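Local coordinates for protein Dok-7 (Mus musculus, PDB 3ML4) that activates the receptor tyrosine kinase MuSK as a dimeric cytoplasmic adaptor in neuromuscular synapse formation and binds phosphoinositides through its PH domain, at residues E7-E12 and W27-K32; L63-G68 and C86-V91; C67-A72 and G113-F118; L78-A83 and D96-M101. All coordinates share one frame; numbering follows the deposited sequence.

Contact 1: E7-E12 and W27-K32; sequences EAALVE and WLVLRK
A classic beta bulge in the first hairpin of the PH domain joins Glu7-Glu12 to Trp27-Lys32: Leu10 and Val11 both face Leu30 across antiparallel strands 11-17 and 24-31. Leu10 N donates to Leu30 O (2.8 Å), Val11 N reaches the same oxygen weakly, and Leu30 N bonds to Val11 O (3.0 Å). The side chains of Val11 and Leu30 lie side by side, CG2 of the first 4.0 Å from CB of the second, and both pack on Trp104 of helix 98-112, a place suited to branched apolar residues. At the other end of the pairing, the indole of Trp27 gives its N-H to Glu12 OE1, with NE1 2.9 Å from the oxygen. That oxygen lies in the ring plane and uses its anti lone pair, although the carboxylate is turned 69° from the indole; Glu12 OE2 is salt-bridged to Arg51. Glu7, ahead of strand 11-17, is gripped side-on by Arg31: NE (2.8 Å) and NH2 (2.7 Å) both bond to Glu7 OE2, which sits near the guanidinium plane. NE meets the anti lone pair, whereas NH2 comes from above the carboxylate plane. A leucine in place of Arg31 would probably leave Glu7 OE2 without both of these donors and its carboxylate freer to turn, with the basic side chain of the bound peptide as its remaining salt-bridge partner. Ala8 and Lys32 also meet the second subunit. The bulged pairing joins the hairpin strands 11-17 and 24-31, which begin the antiparallel sheet of this PH domain.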
loop_
_atom_site.group_PDB
_atom_site.type_symbol
_atom_site.label_atom_id
_atom_site.label_comp_id
_atom_site.label_asym_id
_atom_site.label_seq_id
_atom_site.Cartn_x
_atom_site.Cartn_y
_atom_site.Cartn_z
ATOM N N GLU B 7 19.433 -6.558 5.532
ATOM C CA GLU B 7 18.322 -5.841 4.926
ATOM C C GLU B 7 17.979 -6.434 3.566
ATOM O O GLU B 7 18.841 -6.549 2.693
ATOM C CB GLU B 7 18.671 -4.366 4.782
ATOM C CG GLU B 7 17.465 -3.464 4.662
ATOM C CD GLU B 7 17.768 -2.039 5.054
ATOM O OE1 GLU B 7 18.822 -1.802 5.682
ATOM O OE2 GLU B 7 16.947 -1.153 4.738
ATOM N N ALA B 8 16.715 -6.809 3.400
ATOM C CA ALA B 8 16.250 -7.459 2.182
ATOM C C ALA B 8 16.113 -6.481 1.026
ATOM O O ALA B 8 16.048 -5.270 1.226
ATOM C CB ALA B 8 14.926 -8.170 2.431
ATOM N N ALA B 9 16.078 -7.028 -0.182
ATOM C CA ALA B 9 15.885 -6.253 -1.393
ATOM C C ALA B 9 14.902 -6.993 -2.282
ATOM O O ALA B 9 14.868 -8.222 -2.266
ATOM C CB ALA B 9 17.209 -6.080 -2.106
ATOM N N LEU B 10 14.086 -6.264 -3.041
ATOM C CA LEU B 10 13.300 -6.927 -4.089
ATOM C C LEU B 10 14.189 -7.203 -5.303
ATOM O O LEU B 10 14.066 -8.248 -5.933
ATOM C CB LEU B 10 11.999 -6.185 -4.441
ATOM C CG LEU B 10 11.921 -4.816 -5.114
ATOM C CD1 LEU B 10 12.091 -4.922 -6.611
ATOM C CD2 LEU B 10 10.573 -4.197 -4.815
ATOM N N VAL B 11 15.085 -6.263 -5.603
ATOM C CA VAL B 11 16.193 -6.487 -6.543
ATOM C C VAL B 11 17.433 -5.726 -6.123
ATOM O O VAL B 11 17.347 -4.647 -5.535
ATOM C CB VAL B 11 15.885 -6.075 -8.018
ATOM C CG1 VAL B 11 15.134 -7.171 -8.753
ATOM C CG2 VAL B 11 15.181 -4.709 -8.098
ATOM N N GLU B 12 18.583 -6.302 -6.450
ATOM C CA GLU B 12 19.863 -5.635 -6.277
ATOM C C GLU B 12 20.830 -6.100 -7.351
ATOM O O GLU B 12 20.730 -7.225 -7.838
ATOM C CB GLU B 12 20.440 -5.882 -4.877
ATOM C CG GLU B 12 20.482 -7.348 -4.449
ATOM C CD GLU B 12 21.263 -7.558 -3.172
ATOM O OE1 GLU B 12 22.253 -6.829 -2.945
ATOM O OE2 GLU B 12 20.892 -8.459 -2.397
ATOM N N TRP B 27 26.493 -0.230 -6.845
ATOM C CA TRP B 27 25.608 -1.334 -6.486
ATOM C C TRP B 27 24.323 -0.759 -5.895
ATOM O O TRP B 27 24.359 -0.027 -4.899
ATOM C CB TRP B 27 26.292 -2.296 -5.514
ATOM C CG TRP B 27 25.474 -3.512 -5.168
ATOM C CD1 TRP B 27 24.586 -3.634 -4.138
ATOM C CD2 TRP B 27 25.474 -4.781 -5.846
ATOM N NE1 TRP B 27 24.031 -4.894 -4.130
ATOM C CE2 TRP B 27 24.561 -5.620 -5.166
ATOM C CE3 TRP B 27 26.158 -5.289 -6.958
ATOM C CZ2 TRP B 27 24.309 -6.938 -5.564
ATOM C CZ3 TRP B 27 25.907 -6.602 -7.355
ATOM C CH2 TRP B 27 24.991 -7.410 -6.657
ATOM N N LEU B 28 23.196 -1.081 -6.530
ATOM C CA LEU B 28 21.904 -0.496 -6.168
ATOM C C LEU B 28 20.984 -1.511 -5.526
ATOM O O LEU B 28 20.809 -2.619 -6.036
ATOM C CB LEU B 28 21.222 0.123 -7.396
ATOM C CG LEU B 28 19.887 0.857 -7.210
ATOM C CD1 LEU B 28 20.063 2.178 -6.469
ATOM C CD2 LEU B 28 19.227 1.097 -8.551
ATOM N N VAL B 29 20.401 -1.115 -4.401
ATOM C CA VAL B 29 19.407 -1.923 -3.700
ATOM C C VAL B 29 18.040 -1.237 -3.772
ATOM O O VAL B 29 17.886 -0.085 -3.347
ATOM C CB VAL B 29 19.818 -2.172 -2.217
ATOM C CG1 VAL B 29 18.637 -2.662 -1.378
ATOM C CG2 VAL B 29 20.972 -3.157 -2.140
ATOM N N LEU B 30 17.058 -1.946 -4.324
ATOM C CA LEU B 30 15.677 -1.471 -4.324
ATOM C C LEU B 30 14.815 -2.330 -3.430
ATOM O O LEU B 30 14.831 -3.560 -3.529
ATOM C CB LEU B 30 15.092 -1.441 -5.739
ATOM C CG LEU B 30 15.551 -0.295 -6.642
ATOM C CD1 LEU B 30 14.941 -0.436 -8.024
ATOM C CD2 LEU B 30 15.225 1.084 -6.039
ATOM N N ARG B 31 14.074 -1.670 -2.546
ATOM C CA ARG B 31 13.105 -2.349 -1.685
ATOM C C ARG B 31 11.931 -1.446 -1.325
ATOM O O ARG B 31 12.062 -0.220 -1.299
ATOM C CB ARG B 31 13.778 -2.915 -0.422
ATOM C CG ARG B 31 14.145 -1.915 0.682
ATOM C CD ARG B 31 14.640 -2.708 1.883
ATOM N NE ARG B 31 14.868 -1.949 3.112
ATOM C CZ ARG B 31 13.926 -1.669 4.011
ATOM N NH1 ARG B 31 12.670 -2.035 3.804
ATOM N NH2 ARG B 31 14.238 -1.002 5.115
ATOM N N LYS B 32 10.785 -2.068 -1.065
ATOM C CA LYS B 32 9.610 -1.369 -0.556
ATOM C C LYS B 32 9.856 -0.976 0.901
ATOM O O LYS B 32 10.240 -1.827 1.704
ATOM C CB LYS B 32 8.373 -2.265 -0.664
ATOM C CG LYS B 32 7.899 -2.508 -2.094
ATOM C CD LYS B 32 7.002 -3.738 -2.202
ATOM C CE LYS B 32 5.521 -3.413 -1.997
ATOM N NZ LYS B 32 5.154 -3.236 -0.568
#

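Contact 2: L63-G68 and C86-V91; sequences LEDICG and CLSQAV
Asp65 OD2 is gripped twice by Ser88. The hydroxyl OG donates to its syn lone pair at 2.7 Å, and the backbone N of Ser88 approaches from the anti side at 3.0 Å, 30° out of the carboxylate plane. With CG placed between the backbone N and the carbonyl carbon (chi1 52°), the Asp65 carboxylate is directed onto the turn at residues 87-89. Aspartate suits this place because its short arm brings one oxygen within range of a hydroxyl and an amide together, and two bonds limit its rotation. The backbone adds a third link, Leu87 N to Asp65 O, at 2.9 Å. Here strand 59-71 of the PH sheet runs antiparallel to strand 81-86, and Asp65 meets the connection that leads on to edge strand 90-94. Next to it, Ile66 and Cys86 form a non-hydrogen-bonded pair with their side chains on the same face: Ile66 CG1 lies 4.1 Å from Cys86 SG. Further along, Leu63 CD2 rests on Val91 CG2 (3.6 Å), and the two chains slant across each other in the apolar layer shared with Met42. Just beyond the pair, Cys67 and Gly68 both face Ile85, a classic beta bulge. Cys67 SG, beside its own backbone N and anti to the carbonyl carbon, touches Leu87 CD2 at 3.5 Å; a thiol is small and apolar enough to fit against that methyl. Cys67 also packs on Val152, and Leu87 on Gln155, both in strand 151-157 of the PTB sheet.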
loop_
_atom_site.group_PDB
_atom_site.type_symbol
_atom_site.label_atom_id
_atom_site.label_comp_id
_atom_site.label_asym_id
_atom_site.label_seq_id
_atom_site.Cartn_x
_atom_site.Cartn_y
_atom_site.Cartn_z
ATOM N N LEU B 63 11.227 7.157 -3.410
ATOM C CA LEU B 63 10.336 7.582 -4.487
ATOM C C LEU B 63 8.901 7.320 -4.062
ATOM O O LEU B 63 8.478 6.168 -3.972
ATOM C CB LEU B 63 10.655 6.816 -5.778
ATOM C CG LEU B 63 12.122 6.846 -6.214
ATOM C CD1 LEU B 63 12.401 5.758 -7.221
ATOM C CD2 LEU B 63 12.494 8.213 -6.762
ATOM N N GLU B 64 8.157 8.386 -3.791
ATOM C CA GLU B 64 6.842 8.242 -3.158
ATOM C C GLU B 64 5.661 8.640 -4.048
ATOM O O GLU B 64 4.526 8.755 -3.576
ATOM C CB GLU B 64 6.814 8.961 -1.793
ATOM C CG GLU B 64 7.570 10.292 -1.740
ATOM C CD GLU B 64 8.284 10.525 -0.405
ATOM O OE1 GLU B 64 7.634 10.418 0.664
ATOM O OE2 GLU B 64 9.504 10.820 -0.431
ATOM N N ASP B 65 5.933 8.812 -5.340
ATOM C CA ASP B 65 4.931 9.258 -6.304
ATOM C C ASP B 65 5.088 8.563 -7.658
ATOM O O ASP B 65 4.941 9.188 -8.709
ATOM C CB ASP B 65 4.981 10.785 -6.459
ATOM C CG ASP B 65 6.386 11.311 -6.769
ATOM O OD1 ASP B 65 7.390 10.669 -6.370
ATOM O OD2 ASP B 65 6.484 12.383 -7.410
ATOM N N ILE B 66 5.373 7.265 -7.613
ATOM C CA ILE B 66 5.568 6.439 -8.802
ATOM C C ILE B 66 4.276 6.280 -9.613
ATOM O O ILE B 66 3.228 5.936 -9.057
ATOM C CB ILE B 66 6.133 5.046 -8.419
ATOM C CG1 ILE B 66 7.445 5.201 -7.633
ATOM C CG2 ILE B 66 6.326 4.172 -9.659
ATOM C CD1 ILE B 66 7.981 3.920 -7.027
ATOM N N CYS B 67 4.377 6.529 -10.924
ATOM C CA CYS B 67 3.260 6.457 -11.880
ATOM C C CYS B 67 3.319 5.255 -12.819
ATOM O O CYS B 67 2.304 4.886 -13.421
ATOM C CB CYS B 67 3.251 7.691 -12.768
ATOM S SG CYS B 67 3.118 9.212 -11.900
ATOM N N GLY B 68 4.511 4.685 -12.980
ATOM C CA GLY B 68 4.701 3.571 -13.893
ATOM C C GLY B 68 6.144 3.251 -14.199
ATOM O O GLY B 68 7.054 3.992 -13.830
ATOM N N CYS B 86 7.668 9.119 -12.158
ATOM C CA CYS B 86 7.028 9.696 -10.994
ATOM C C CYS B 86 6.308 10.977 -11.381
ATOM O O CYS B 86 6.614 11.578 -12.415
ATOM C CB CYS B 86 8.066 9.982 -9.911
ATOM S SG CYS B 86 9.045 8.542 -9.450
ATOM N N LEU B 87 5.354 11.396 -10.549
ATOM C CA LEU B 87 4.651 12.661 -10.776
ATOM C C LEU B 87 5.629 13.825 -10.891
ATOM O O LEU B 87 5.475 14.684 -11.762
ATOM C CB LEU B 87 3.606 12.922 -9.687
ATOM C CG LEU B 87 2.414 11.959 -9.679
ATOM C CD1 LEU B 87 1.623 12.073 -8.377
ATOM C CD2 LEU B 87 1.515 12.180 -10.898
ATOM N N SER B 88 6.646 13.825 -10.029
ATOM C CA SER B 88 7.687 14.854 -10.038
ATOM C C SER B 88 8.735 14.616 -11.121
ATOM O O SER B 88 8.852 15.404 -12.062
ATOM C CB SER B 88 8.357 14.965 -8.661
ATOM O OG SER B 88 8.691 13.688 -8.132
ATOM N N GLN B 89 9.478 13.520 -10.992
ATOM C CA GLN B 89 10.641 13.261 -11.848
ATOM C C GLN B 89 10.689 11.826 -12.350
ATOM O O GLN B 89 10.008 10.953 -11.817
ATOM C CB GLN B 89 11.939 13.573 -11.089
ATOM C CG GLN B 89 12.414 12.468 -10.113
ATOM C CD GLN B 89 11.860 12.605 -8.695
ATOM O OE1 GLN B 89 11.679 11.608 -7.986
ATOM N NE2 GLN B 89 11.608 13.840 -8.272
ATOM N N ALA B 90 11.502 11.592 -13.374
ATOM C CA ALA B 90 11.808 10.240 -13.827
ATOM C C ALA B 90 13.196 9.851 -13.334
ATOM O O ALA B 90 14.126 10.662 -13.369
ATOM C CB ALA B 90 11.740 10.160 -15.333
ATOM N N VAL B 91 13.329 8.614 -12.867
ATOM C CA VAL B 91 14.621 8.087 -12.431
ATOM C C VAL B 91 15.103 7.069 -13.451
ATOM O O VAL B 91 14.439 6.059 -13.677
ATOM C CB VAL B 91 14.535 7.442 -11.024
ATOM C CG1 VAL B 91 15.848 6.753 -10.660
ATOM C CG2 VAL B 91 14.172 8.488 -9.982
#

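Contact 3: C67-A72 and G113-F118; sequences CGLEPA and GEVHRF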
loop_
_atom_site.group_PDB
_atom_site.type_symbol
_atom_site.label_atom_id
_atom_site.label_comp_id
_atom_site.label_asym_id
_atom_site.label_seq_id
_atom_site.Cartn_x
_atom_site.Cartn_y
_atom_site.Cartn_z
ATOM N N CYS B 67 4.377 6.529 -10.924
ATOM C CA CYS B 67 3.260 6.457 -11.880
ATOM C C CYS B 67 3.319 5.255 -12.819
ATOM O O CYS B 67 2.304 4.886 -13.421
ATOM C CB CYS B 67 3.251 7.691 -12.768
ATOM S SG CYS B 67 3.118 9.212 -11.900
ATOM N N GLY B 68 4.511 4.685 -12.980
ATOM C CA GLY B 68 4.701 3.571 -13.893
ATOM C C GLY B 68 6.144 3.251 -14.199
ATOM O O GLY B 68 7.054 3.992 -13.830
ATOM N N LEU B 69 6.338 2.121 -14.873
ATOM C CA LEU B 69 7.648 1.689 -15.335
ATOM C C LEU B 69 7.665 1.515 -16.844
ATOM O O LEU B 69 6.654 1.164 -17.448
ATOM C CB LEU B 69 8.046 0.384 -14.656
ATOM C CG LEU B 69 8.786 0.548 -13.331
ATOM C CD1 LEU B 69 7.818 0.594 -12.162
ATOM C CD2 LEU B 69 9.755 -0.595 -13.161
ATOM N N GLU B 70 8.828 1.745 -17.441
ATOM C CA GLU B 70 8.998 1.681 -18.891
ATOM C C GLU B 70 10.477 1.411 -19.202
ATOM O O GLU B 70 11.323 2.274 -18.963
ATOM C CB GLU B 70 8.491 2.992 -19.523
ATOM C CG GLU B 70 9.006 3.332 -20.913
ATOM C CD GLU B 70 8.102 2.877 -22.025
ATOM O OE1 GLU B 70 6.990 3.423 -22.146
ATOM O OE2 GLU B 70 8.513 1.988 -22.798
ATOM N N PRO B 71 10.795 0.193 -19.687
ATOM C CA PRO B 71 12.146 -0.226 -20.068
ATOM C C PRO B 71 12.509 0.028 -21.528
ATOM O O PRO B 71 11.629 0.238 -22.353
ATOM C CB PRO B 71 12.110 -1.733 -19.822
ATOM C CG PRO B 71 10.687 -2.118 -20.119
ATOM C CD PRO B 71 9.825 -0.907 -19.839
ATOM N N ALA B 72 13.808 0.002 -21.821
ATOM C CA ALA B 72 14.369 0.071 -23.188
ATOM C C ALA B 72 14.080 1.371 -23.942
ATOM O O ALA B 72 13.705 1.357 -25.121
ATOM C CB ALA B 72 13.979 -1.164 -24.023
ATOM N N GLY B 113 2.238 -3.822 -7.167
ATOM C CA GLY B 113 0.805 -4.121 -7.151
ATOM C C GLY B 113 0.261 -4.360 -8.543
ATOM O O GLY B 113 0.519 -5.404 -9.151
ATOM N N GLU B 114 -0.501 -3.396 -9.048
ATOM C CA GLU B 114 -0.988 -3.462 -10.424
ATOM C C GLU B 114 -0.434 -2.292 -11.228
ATOM O O GLU B 114 -0.943 -1.166 -11.153
ATOM C CB GLU B 114 -2.519 -3.513 -10.471
ATOM C CG GLU B 114 -3.128 -4.784 -9.866
ATOM C CD GLU B 114 -2.814 -6.055 -10.658
ATOM O OE1 GLU B 114 -2.602 -5.985 -11.892
ATOM O OE2 GLU B 114 -2.781 -7.137 -10.036
ATOM N N VAL B 115 0.633 -2.570 -11.970
ATOM C CA VAL B 115 1.321 -1.560 -12.775
ATOM C C VAL B 115 1.567 -2.073 -14.193
ATOM O O VAL B 115 2.349 -3.002 -14.422
ATOM C CB VAL B 115 2.603 -0.979 -12.066
ATOM C CG1 VAL B 115 3.193 -1.964 -11.076
ATOM C CG2 VAL B 115 3.658 -0.482 -13.066
ATOM N N HIS B 116 0.853 -1.445 -15.126
ATOM C CA HIS B 116 0.755 -1.877 -16.512
ATOM C C HIS B 116 1.010 -0.686 -17.427
ATOM O O HIS B 116 0.785 0.463 -17.036
ATOM C CB HIS B 116 -0.650 -2.415 -16.787
ATOM C CG HIS B 116 -1.051 -3.560 -15.907
ATOM N ND1 HIS B 116 -1.204 -4.847 -16.383
ATOM C CD2 HIS B 116 -1.346 -3.611 -14.586
ATOM C CE1 HIS B 116 -1.563 -5.640 -15.391
ATOM N NE2 HIS B 116 -1.658 -4.915 -14.290
ATOM N N ARG B 117 1.472 -0.955 -18.641
ATOM C CA ARG B 117 1.710 0.108 -19.596
ATOM C C ARG B 117 1.299 -0.327 -20.996
ATOM O O ARG B 117 1.486 -1.483 -21.376
ATOM C CB ARG B 117 3.178 0.551 -19.558
ATOM C CG ARG B 117 4.081 -0.180 -20.528
ATOM C CD ARG B 117 5.533 0.162 -20.339
ATOM N NE ARG B 117 6.232 -0.952 -19.712
ATOM C CZ ARG B 117 6.716 -1.994 -20.377
ATOM N NH1 ARG B 117 6.590 -2.052 -21.702
ATOM N NH2 ARG B 117 7.328 -2.976 -19.719
ATOM N N PHE B 118 0.734 0.607 -21.753
ATOM C CA PHE B 118 0.313 0.353 -23.130
ATOM C C PHE B 118 0.771 1.487 -24.031
ATOM O O PHE B 118 0.472 2.655 -23.763
ATOM C CB PHE B 118 -1.207 0.241 -23.216
ATOM C CG PHE B 118 -1.810 -0.766 -22.270
ATOM C CD1 PHE B 118 -2.153 -2.035 -22.716
ATOM C CD2 PHE B 118 -2.057 -0.434 -20.935
ATOM C CE1 PHE B 118 -2.727 -2.968 -21.847
ATOM C CE2 PHE B 118 -2.619 -1.357 -20.066
ATOM C CZ PHE B 118 -2.958 -2.627 -20.526
HETATM O O HOH W 1 3.803 0.955 -16.126
#
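Gly68 and Val115 come nearest where strand 67-71 meets strand 115-118: their axes approach to 6.6 Å and run at 59° to each other, so the strands cross between sheets and do not pair within one. The backbone of Gly68, whose phi of 167° is easily taken up by a residue without a side chain, is met by Val115 CG2, 4.3 Å from Gly68 CA. The same methyl lies 4.4 Å from Leu69 CD1, a modest apolar touch. A water spans the gap between the backbones, accepting from Leu69 N (3.1 Å) and donating weakly to His116 O. Arg117 makes the broadest contact. Bent at chi3 (107°), its chain carries the guanidinium past Glu70 and up to Pro71, whose CD lies over one face of the flat group, 3.3 Å from Arg117 CZ. Proline suits this spot because its compact, apolar ring packs against the flat guanidinium. At the guanidinium edge, NE makes a weak bond to Leu69 O (3.1 Å). The charged ends of Glu70 and Arg117 do not meet, OE2 lying 4.6 Å from NH1, but would probably balance each other. Replacing Arg117 with an alanine is likely to cost Leu69 O this weak donor and to leave Pro71 CD and CG without the flat group they pack on. The contact joins the PH sheet to the PTB sheet: helix 98-112 covers Leu69 through Ile108 and Leu112, Asp105 forms a long, weak ion pair with Arg117 NH2, and strand 133-138 flanks Glu70 and Arg117 through Thr134 and His136.

Contact 4: L78-A83 and D96-M101; sequences LAHTLA and DSHEAM
His80 reaches across to the start of helix 98-112, and its side chain meets that segment from CB to tip. CB lies 3.7 Å from Asp96 O. CG, beside the backbone N and anti to the carbonyl carbon (chi1 -57°), starts a ring laid against the backbone, with His98 N over its centre 3.6 Å above the plane and Ser97 C nearer the rim. ND1 donates to Asp96 O, modelled at 2.5 Å, with the acceptor tilted 27° from the ring plane; at this resolution the shortness carries no weight. CE1 stays near the same carbonyl, while CD2 passes close to His98 CA. At the tip, His80 NE2 lies 3.5 Å from His98 CB. The two imidazoles meet obliquely, their planes at 69°, with His80 CD2 lying at the edge of the His98 ring. One turn into the helix, Met101, selenomethionine in the crystal, lays SE 3.8 Å from His80 CA and 3.6 Å from Thr81 O. Its long, flexible apolar chain suits the place, where Pro71 and Phe95 of the same PH domain also touch it. Asp96 turns its carboxylate elsewhere, to Lys16. Histidine fits the site because one flat group can both donate and cover the backbone; ND1 must carry the proton, and the helix start beside the ring would probably disfavour a second one on NE2.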
loop_
_atom_site.group_PDB
_atom_site.type_symbol
_atom_site.label_atom_id
_atom_site.label_comp_id
_atom_site.label_asym_id
_atom_site.label_seq_id
_atom_site.Cartn_x
_atom_site.Cartn_y
_atom_site.Cartn_z
ATOM N N LEU B 78 22.959 5.043 -23.540
ATOM C CA LEU B 78 22.584 3.693 -23.105
ATOM C C LEU B 78 21.268 3.244 -23.723
ATOM O O LEU B 78 20.408 4.078 -24.036
ATOM C CB LEU B 78 22.541 3.599 -21.573
ATOM C CG LEU B 78 23.854 3.218 -20.859
ATOM C CD1 LEU B 78 24.823 4.383 -20.792
ATOM C CD2 LEU B 78 23.588 2.683 -19.457
ATOM N N ALA B 79 21.128 1.931 -23.914
ATOM C CA ALA B 79 19.950 1.348 -24.570
ATOM C C ALA B 79 19.156 0.409 -23.653
ATOM O O ALA B 79 17.954 0.228 -23.832
ATOM C CB ALA B 79 20.355 0.621 -25.853
ATOM N N HIS B 80 19.838 -0.204 -22.694
ATOM C CA HIS B 80 19.169 -1.012 -21.686
ATOM C C HIS B 80 18.999 -0.184 -20.408
ATOM O O HIS B 80 19.753 -0.312 -19.445
ATOM C CB HIS B 80 19.931 -2.314 -21.441
ATOM C CG HIS B 80 20.125 -3.135 -22.678
ATOM N ND1 HIS B 80 21.359 -3.601 -23.076
ATOM C CD2 HIS B 80 19.243 -3.559 -23.615
ATOM C CE1 HIS B 80 21.229 -4.290 -24.195
ATOM N NE2 HIS B 80 19.955 -4.278 -24.546
ATOM N N THR B 81 18.005 0.695 -20.450
ATOM C CA THR B 81 17.679 1.583 -19.352
ATOM C C THR B 81 16.259 1.304 -18.889
ATOM O O THR B 81 15.413 0.860 -19.676
ATOM C CB THR B 81 17.735 3.058 -19.788
ATOM O OG1 THR B 81 16.920 3.233 -20.948
ATOM C CG2 THR B 81 19.155 3.482 -20.112
ATOM N N LEU B 82 16.003 1.566 -17.612
ATOM C CA LEU B 82 14.653 1.488 -17.069
ATOM C C LEU B 82 14.264 2.835 -16.490
ATOM O O LEU B 82 15.059 3.493 -15.822
ATOM C CB LEU B 82 14.549 0.392 -16.004
ATOM C CG LEU B 82 13.197 0.176 -15.311
ATOM C CD1 LEU B 82 12.119 -0.295 -16.295
ATOM C CD2 LEU B 82 13.343 -0.805 -14.148
ATOM N N ALA B 83 13.040 3.249 -16.776
ATOM C CA ALA B 83 12.518 4.482 -16.235
ATOM C C ALA B 83 11.540 4.165 -15.116
ATOM O O ALA B 83 10.591 3.401 -15.308
ATOM C CB ALA B 83 11.839 5.285 -17.326
ATOM N N ASP B 96 23.560 -3.162 -18.333
ATOM C CA ASP B 96 24.357 -3.689 -19.430
ATOM C C ASP B 96 23.462 -4.580 -20.278
ATOM O O ASP B 96 23.112 -4.238 -21.407
ATOM C CB ASP B 96 25.531 -4.505 -18.884
ATOM C CG ASP B 96 25.914 -4.102 -17.469
ATOM O OD1 ASP B 96 25.802 -2.899 -17.129
ATOM O OD2 ASP B 96 26.322 -4.990 -16.689
ATOM N N SER B 97 23.078 -5.712 -19.699
ATOM C CA SER B 97 22.309 -6.732 -20.391
ATOM C C SER B 97 20.835 -6.381 -20.509
ATOM O O SER B 97 20.251 -5.781 -19.604
ATOM C CB SER B 97 22.472 -8.079 -19.680
ATOM O OG SER B 97 22.460 -7.917 -18.270
ATOM N N HIS B 98 20.248 -6.765 -21.641
ATOM C CA HIS B 98 18.811 -6.662 -21.876
ATOM C C HIS B 98 18.004 -7.458 -20.843
ATOM O O HIS B 98 17.013 -6.959 -20.314
ATOM C CB HIS B 98 18.480 -7.139 -23.296
ATOM C CG HIS B 98 17.027 -7.046 -23.651
ATOM N ND1 HIS B 98 16.180 -8.130 -23.606
ATOM C CD2 HIS B 98 16.275 -6.001 -24.067
ATOM C CE1 HIS B 98 14.967 -7.759 -23.978
ATOM N NE2 HIS B 98 14.997 -6.470 -24.259
ATOM N N GLU B 99 18.435 -8.684 -20.548
ATOM C CA GLU B 99 17.649 -9.573 -19.687
ATOM C C GLU B 99 17.596 -9.124 -18.225
ATOM O O GLU B 99 16.601 -9.366 -17.544
ATOM C CB GLU B 99 18.074 -11.047 -19.826
ATOM C CG GLU B 99 19.378 -11.437 -19.133
ATOM C CD GLU B 99 19.609 -12.947 -19.108
ATOM O OE1 GLU B 99 20.319 -13.420 -18.195
ATOM O OE2 GLU B 99 19.083 -13.663 -19.990
ATOM N N ALA B 100 18.657 -8.462 -17.765
ATOM C CA ALA B 100 18.714 -7.890 -16.418
ATOM C C ALA B 100 17.729 -6.734 -16.262
ATOM O O ALA B 100 17.072 -6.601 -15.225
ATOM C CB ALA B 100 20.129 -7.428 -16.089
HETATM N N MSE B 101 17.638 -5.904 -17.297
HETATM C CA MSE B 101 16.665 -4.825 -17.357
HETATM C C MSE B 101 15.232 -5.368 -17.304
HETATM O O MSE B 101 14.405 -4.866 -16.536
HETATM C CB MSE B 101 16.883 -4.009 -18.629
HETATM C CG MSE B 101 15.835 -2.956 -18.905
HETATM SE SE MSE B 101 15.817 -2.494 -20.793
HETATM C CE MSE B 101 14.839 -4.035 -21.500
#

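How the contacts relate
Contacts 1, 2 and 4 lie within the PH domain, whereas contact 3 ties its sheet to that of the PTB domain. Contacts 2 and 3 share Cys67 and Gly68 on strand 59-71, with centres about 11 Å apart. Contact 3 touches contact 4 directly: Ala72 N lies 2.8 Å from Thr81 O, a probable hydrogen bond, and Leu82 CD1 packs near Pro71 N. Contact 1 stands apart, its centre about 17 to 19 Å from the other three and its nearest atoms about 6 Å from each. It is also where the bound peptide meets Glu7 and Arg31. Contacts 1 and 3 both reach the second subunit of the homodimer.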